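Local coordinates for protein glycoside Hydrolase (Bacteroides uniformis, PDB 5T99) that probably hydrolyses galactoside linkages of agarose-derived sugars as a family 2 glycoside hydrolase, and binds the inhibitor galacto-isofagomine in its barrel pocket, at residues D609-W621 against E698-K710. Residues are numbered along the deposited sequence; the frame is centred on the assembly and turned at random.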
loop_
_atom_site.group_PDB
_atom_site.type_symbol
_atom_site.label_atom_id
_atom_site.label_comp_id
_atom_site.label_asym_id
_atom_site.label_seq_id
_atom_site.Cartn_x
_atom_site.Cartn_y
_atom_site.Cartn_z
ATOM N N ASP A 609 -16.015 -16.061 -4.641
ATOM C CA ASP A 609 -17.137 -16.924 -5.043
ATOM C C ASP A 609 -17.108 -17.357 -6.512
ATOM O O ASP A 609 -17.673 -18.387 -6.858
ATOM C CB ASP A 609 -18.466 -16.200 -4.783
ATOM C CG ASP A 609 -18.714 -15.953 -3.307
ATOM O OD1 ASP A 609 -18.496 -16.885 -2.494
ATOM O OD2 ASP A 609 -19.127 -14.820 -2.965
ATOM N N LYS A 610 -16.481 -16.557 -7.366
ATOM C CA LYS A 610 -16.427 -16.836 -8.790
ATOM C C LYS A 610 -15.642 -18.151 -9.033
ATOM O O LYS A 610 -14.482 -18.260 -8.621
ATOM C CB LYS A 610 -15.794 -15.656 -9.526
ATOM C CG LYS A 610 -15.927 -15.719 -11.033
ATOM C CD LYS A 610 -15.250 -14.522 -11.681
ATOM C CE LYS A 610 -15.306 -14.618 -13.204
ATOM N NZ LYS A 610 -14.506 -15.765 -13.735
ATOM N N PRO A 611 -16.284 -19.160 -9.672
ATOM C CA PRO A 611 -15.667 -20.492 -9.729
ATOM C C PRO A 611 -14.252 -20.481 -10.297
ATOM O O PRO A 611 -13.983 -19.815 -11.282
ATOM C CB PRO A 611 -16.616 -21.274 -10.637
ATOM C CG PRO A 611 -17.940 -20.619 -10.424
ATOM C CD PRO A 611 -17.625 -19.161 -10.298
ATOM N N MET A 612 -13.339 -21.166 -9.633
ATOM C CA MET A 612 -11.959 -21.250 -10.107
ATOM C C MET A 612 -11.340 -22.590 -9.720
ATOM O O MET A 612 -11.894 -23.382 -8.928
ATOM C CB MET A 612 -11.098 -20.069 -9.598
ATOM C CG MET A 612 -11.035 -19.901 -8.072
ATOM S SD MET A 612 -10.064 -21.115 -7.116
ATOM C CE MET A 612 -8.425 -20.848 -7.781
ATOM N N VAL A 613 -10.190 -22.834 -10.315
ATOM C CA VAL A 613 -9.430 -24.020 -10.040
ATOM C C VAL A 613 -8.003 -23.684 -10.445
ATOM O O VAL A 613 -7.775 -22.927 -11.402
ATOM C CB VAL A 613 -10.011 -25.249 -10.786
ATOM C CG1 VAL A 613 -9.816 -25.127 -12.293
ATOM C CG2 VAL A 613 -9.400 -26.540 -10.268
ATOM N N HIS A 614 -7.053 -24.189 -9.674
ATOM C CA HIS A 614 -5.640 -23.962 -9.950
ATOM C C HIS A 614 -4.872 -25.211 -9.555
ATOM O O HIS A 614 -5.215 -25.869 -8.565
ATOM C CB HIS A 614 -5.136 -22.733 -9.188
ATOM C CG HIS A 614 -3.651 -22.555 -9.216
ATOM N ND1 HIS A 614 -3.007 -21.837 -10.199
ATOM C CD2 HIS A 614 -2.688 -22.972 -8.361
ATOM C CE1 HIS A 614 -1.707 -21.829 -9.957
ATOM N NE2 HIS A 614 -1.489 -22.510 -8.845
ATOM N N ILE A 615 -3.840 -25.515 -10.334
ATOM C CA ILE A 615 -3.103 -26.759 -10.212
ATOM C C ILE A 615 -1.618 -26.433 -10.042
ATOM O O ILE A 615 -1.115 -25.427 -10.575
ATOM C CB ILE A 615 -3.379 -27.706 -11.412
ATOM C CG1 ILE A 615 -2.647 -29.034 -11.235
ATOM C CG2 ILE A 615 -2.985 -27.066 -12.737
ATOM C CD1 ILE A 615 -3.152 -30.132 -12.148
ATOM N N LEU A 616 -0.952 -27.264 -9.245
ATOM C CA LEU A 616 0.489 -27.198 -9.065
ATOM C C LEU A 616 1.013 -28.614 -8.758
ATOM O O LEU A 616 0.258 -29.433 -8.221
ATOM C CB LEU A 616 0.881 -26.150 -7.995
ATOM C CG LEU A 616 0.424 -26.033 -6.524
ATOM C CD1 LEU A 616 -1.079 -26.115 -6.340
ATOM C CD2 LEU A 616 1.141 -27.005 -5.606
ATOM N N PRO A 617 2.266 -28.933 -9.102
ATOM C CA PRO A 617 3.272 -28.019 -9.666
ATOM C C PRO A 617 3.179 -27.916 -11.186
ATOM O O PRO A 617 2.128 -28.201 -11.741
ATOM C CB PRO A 617 4.592 -28.670 -9.226
ATOM C CG PRO A 617 4.280 -30.112 -9.182
ATOM C CD PRO A 617 2.868 -30.207 -8.680
ATOM N N HIS A 618 4.253 -27.463 -11.835
ATOM C CA HIS A 618 4.454 -27.670 -13.280
ATOM C C HIS A 618 4.561 -29.168 -13.632
ATOM O O HIS A 618 4.614 -30.030 -12.741
ATOM C CB HIS A 618 5.694 -26.893 -13.803
ATOM C CG HIS A 618 7.018 -27.336 -13.223
ATOM N ND1 HIS A 618 7.886 -26.455 -12.611
ATOM C CD2 HIS A 618 7.629 -28.547 -13.175
ATOM C CE1 HIS A 618 8.968 -27.100 -12.211
ATOM N NE2 HIS A 618 8.836 -28.373 -12.539
ATOM N N TRP A 619 4.623 -29.464 -14.929
ATOM C CA TRP A 619 4.743 -30.842 -15.408
ATOM C C TRP A 619 6.000 -31.096 -16.270
ATOM O O TRP A 619 5.938 -31.838 -17.248
ATOM C CB TRP A 619 3.455 -31.210 -16.150
ATOM C CG TRP A 619 3.083 -32.647 -16.063
ATOM C CD1 TRP A 619 2.879 -33.499 -17.107
ATOM C CD2 TRP A 619 2.857 -33.411 -14.871
ATOM N NE1 TRP A 619 2.535 -34.744 -16.646
ATOM C CE2 TRP A 619 2.509 -34.724 -15.279
ATOM C CE3 TRP A 619 2.909 -33.116 -13.500
ATOM C CZ2 TRP A 619 2.214 -35.746 -14.363
ATOM C CZ3 TRP A 619 2.618 -34.127 -12.586
ATOM C CH2 TRP A 619 2.278 -35.433 -13.024
ATOM N N ASN A 620 7.111 -30.433 -15.933
ATOM C CA ASN A 620 8.463 -30.844 -16.350
ATOM C C ASN A 620 9.239 -31.562 -15.232
ATOM O O ASN A 620 9.962 -30.935 -14.461
ATOM C CB ASN A 620 9.279 -29.639 -16.830
ATOM C CG ASN A 620 8.787 -29.091 -18.150
ATOM O OD1 ASN A 620 7.654 -28.625 -18.259
ATOM N ND2 ASN A 620 9.645 -29.127 -19.159
ATOM N N TRP A 621 9.100 -32.885 -15.179
ATOM C CA TRP A 621 9.793 -33.737 -14.204
ATOM C C TRP A 621 10.476 -34.931 -14.899
ATOM O O TRP A 621 10.448 -35.022 -16.126
ATOM C CB TRP A 621 8.794 -34.204 -13.157
ATOM C CG TRP A 621 8.167 -33.063 -12.434
ATOM C CD1 TRP A 621 6.889 -32.600 -12.578
ATOM C CD2 TRP A 621 8.796 -32.216 -11.467
ATOM N NE1 TRP A 621 6.681 -31.527 -11.747
ATOM C CE2 TRP A 621 7.835 -31.270 -11.053
ATOM C CE3 TRP A 621 10.079 -32.171 -10.904
ATOM C CZ2 TRP A 621 8.117 -30.286 -10.099
ATOM C CZ3 TRP A 621 10.361 -31.196 -9.956
ATOM C CH2 TRP A 621 9.383 -30.266 -9.564
ATOM N N GLU A 698 -21.828 -30.607 -12.508
ATOM C CA GLU A 698 -21.694 -29.653 -13.622
ATOM C C GLU A 698 -20.297 -29.043 -13.640
ATOM O O GLU A 698 -19.817 -28.575 -12.612
ATOM C CB GLU A 698 -22.729 -28.520 -13.524
ATOM C CG GLU A 698 -24.167 -28.999 -13.575
ATOM C CD GLU A 698 -25.204 -27.931 -13.259
ATOM O OE1 GLU A 698 -24.918 -26.989 -12.492
ATOM O OE2 GLU A 698 -26.343 -28.061 -13.760
ATOM N N LEU A 699 -19.655 -29.044 -14.809
ATOM C CA LEU A 699 -18.343 -28.436 -14.972
ATOM C C LEU A 699 -18.419 -26.920 -14.753
ATOM O O LEU A 699 -19.212 -26.241 -15.394
ATOM C CB LEU A 699 -17.792 -28.735 -16.367
ATOM C CG LEU A 699 -16.436 -28.123 -16.714
ATOM C CD1 LEU A 699 -15.335 -28.709 -15.837
ATOM C CD2 LEU A 699 -16.118 -28.337 -18.184
ATOM N N LYS A 700 -17.582 -26.410 -13.850
ATOM C CA LYS A 700 -17.552 -24.985 -13.482
ATOM C C LYS A 700 -16.230 -24.264 -13.792
ATOM O O LYS A 700 -16.224 -23.042 -13.945
ATOM C CB LYS A 700 -17.884 -24.841 -11.994
ATOM C CG LYS A 700 -19.274 -25.340 -11.609
ATOM C CD LYS A 700 -20.291 -24.230 -11.367
ATOM C CE LYS A 700 -20.718 -23.525 -12.638
ATOM N NZ LYS A 700 -21.532 -22.311 -12.328
ATOM N N ALA A 701 -15.123 -25.005 -13.853
ATOM C CA ALA A 701 -13.835 -24.475 -14.295
ATOM C C ALA A 701 -12.886 -25.608 -14.644
ATOM O O ALA A 701 -13.051 -26.747 -14.184
ATOM C CB ALA A 701 -13.216 -23.618 -13.208
ATOM N N GLU A 702 -11.877 -25.292 -15.447
ATOM C CA GLU A 702 -10.814 -26.255 -15.741
ATOM C C GLU A 702 -9.493 -25.594 -16.150
ATOM O O GLU A 702 -9.474 -24.491 -16.687
ATOM C CB GLU A 702 -11.288 -27.333 -16.755
ATOM C CG GLU A 702 -11.170 -27.058 -18.248
ATOM C CD GLU A 702 -11.464 -28.312 -19.081
ATOM O OE1 GLU A 702 -12.496 -28.979 -18.845
ATOM O OE2 GLU A 702 -10.653 -28.649 -19.965
ATOM N N LYS A 703 -8.392 -26.271 -15.840
ATOM C CA LYS A 703 -7.063 -25.829 -16.241
ATOM C C LYS A 703 -6.277 -27.026 -16.738
ATOM O O LYS A 703 -6.485 -28.154 -16.286
ATOM C CB LYS A 703 -6.305 -25.175 -15.081
ATOM C CG LYS A 703 -6.926 -23.905 -14.521
ATOM C CD LYS A 703 -6.795 -22.717 -15.464
ATOM C CE LYS A 703 -7.471 -21.495 -14.859
ATOM N NZ LYS A 703 -7.372 -20.313 -15.750
ATOM N N THR A 704 -5.370 -26.755 -17.670
ATOM C CA THR A 704 -4.499 -27.757 -18.255
ATOM C C THR A 704 -3.077 -27.228 -18.164
ATOM O O THR A 704 -2.832 -26.067 -18.502
ATOM C CB THR A 704 -4.893 -28.007 -19.732
ATOM O OG1 THR A 704 -6.116 -28.748 -19.775
ATOM C CG2 THR A 704 -3.820 -28.797 -20.486
ATOM N N ILE A 705 -2.152 -28.074 -17.712
ATOM C CA ILE A 705 -0.709 -27.787 -17.824
ATOM C C ILE A 705 -0.013 -28.840 -18.691
ATOM O O ILE A 705 -0.408 -30.009 -18.705
ATOM C CB ILE A 705 0.007 -27.665 -16.449
ATOM C CG1 ILE A 705 -0.182 -28.921 -15.590
ATOM C CG2 ILE A 705 -0.482 -26.428 -15.702
ATOM C CD1 ILE A 705 0.693 -28.945 -14.360
ATOM N N ARG A 706 1.031 -28.411 -19.394
ATOM C CA ARG A 706 1.743 -29.261 -20.337
ATOM C C ARG A 706 3.228 -29.319 -20.010
ATOM O O ARG A 706 3.817 -28.312 -19.615
ATOM C CB ARG A 706 1.533 -28.738 -21.764
ATOM C CG ARG A 706 0.100 -28.904 -22.239
ATOM C CD ARG A 706 -0.091 -28.444 -23.669
ATOM N NE ARG A 706 -1.471 -28.618 -24.121
ATOM C CZ ARG A 706 -2.497 -27.811 -23.823
ATOM N NH1 ARG A 706 -2.343 -26.736 -23.043
ATOM N NH2 ARG A 706 -3.709 -28.084 -24.307
ATOM N N THR A 707 3.819 -30.509 -20.163
ATOM C CA THR A 707 5.269 -30.666 -20.207
ATOM C C THR A 707 5.764 -29.797 -21.352
ATOM O O THR A 707 5.364 -30.010 -22.484
ATOM C CB THR A 707 5.683 -32.126 -20.508
ATOM O OG1 THR A 707 4.956 -33.041 -19.675
ATOM C CG2 THR A 707 7.177 -32.320 -20.297
ATOM N N ALA A 708 6.585 -28.793 -21.055
ATOM C CA ALA A 708 7.107 -27.888 -22.083
ATOM C C ALA A 708 8.459 -28.369 -22.585
ATOM O O ALA A 708 9.202 -28.998 -21.851
ATOM C CB ALA A 708 7.228 -26.476 -21.536
ATOM N N GLY A 709 8.765 -28.058 -23.843
ATOM C CA GLY A 709 10.072 -28.361 -24.439
ATOM C C GLY A 709 11.106 -27.281 -24.179
ATOM O O GLY A 709 10.960 -26.476 -23.252
ATOM N N LYS A 710 12.149 -27.272 -25.007
ATOM C CA LYS A 710 13.251 -26.314 -24.891
ATOM C C LYS A 710 12.739 -24.889 -25.148
ATOM O O LYS A 710 11.810 -24.704 -25.938
ATOM C CB LYS A 710 14.375 -26.653 -25.884
#
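Two strands from facing sheets of a beta-sandwich domain, 613-616 and 699-706, pack through V613, I615, A701 and I705 and run nearly parallel, their axes 6.5 Å apart at an angle of 25°. The pairing identifies the layers: 613-616 bonds to strand 626-633 and 699-706 to strand 687-693, each outermost in its sheet, consistent with the edges of two layers closing on apolar side chains. V613 CG1 lies 3.8 Å from A701 CB. I615 meets I705 branch to branch, CG2 to CG2 at 3.9 Å. With I705 CG1 between backbone N and carbonyl carbon (chi1 56°), CD1 reaches the loop, approaching P617 O closely at 3.1 Å and W619 CB at 4.0 Å. K700 and A701 both face A692, a classic beta bulge. Such a sandwich agrees with the immunoglobulin-like domains appended to family 2 barrels. Beyond the strands the contact turns polar. A708 N donates to N620 OD1 at 3.0 Å, nearly straight at 169°. The same amide's ND2 donates to A708 O at 2.7 Å. With an alanine at N620, the N-H and C=O of A708 would probably lose both amide partners. T707 OG1 sits 2.9 Å from W619 O and also bonds G686 N, while W619 NE1 bonds E684 O.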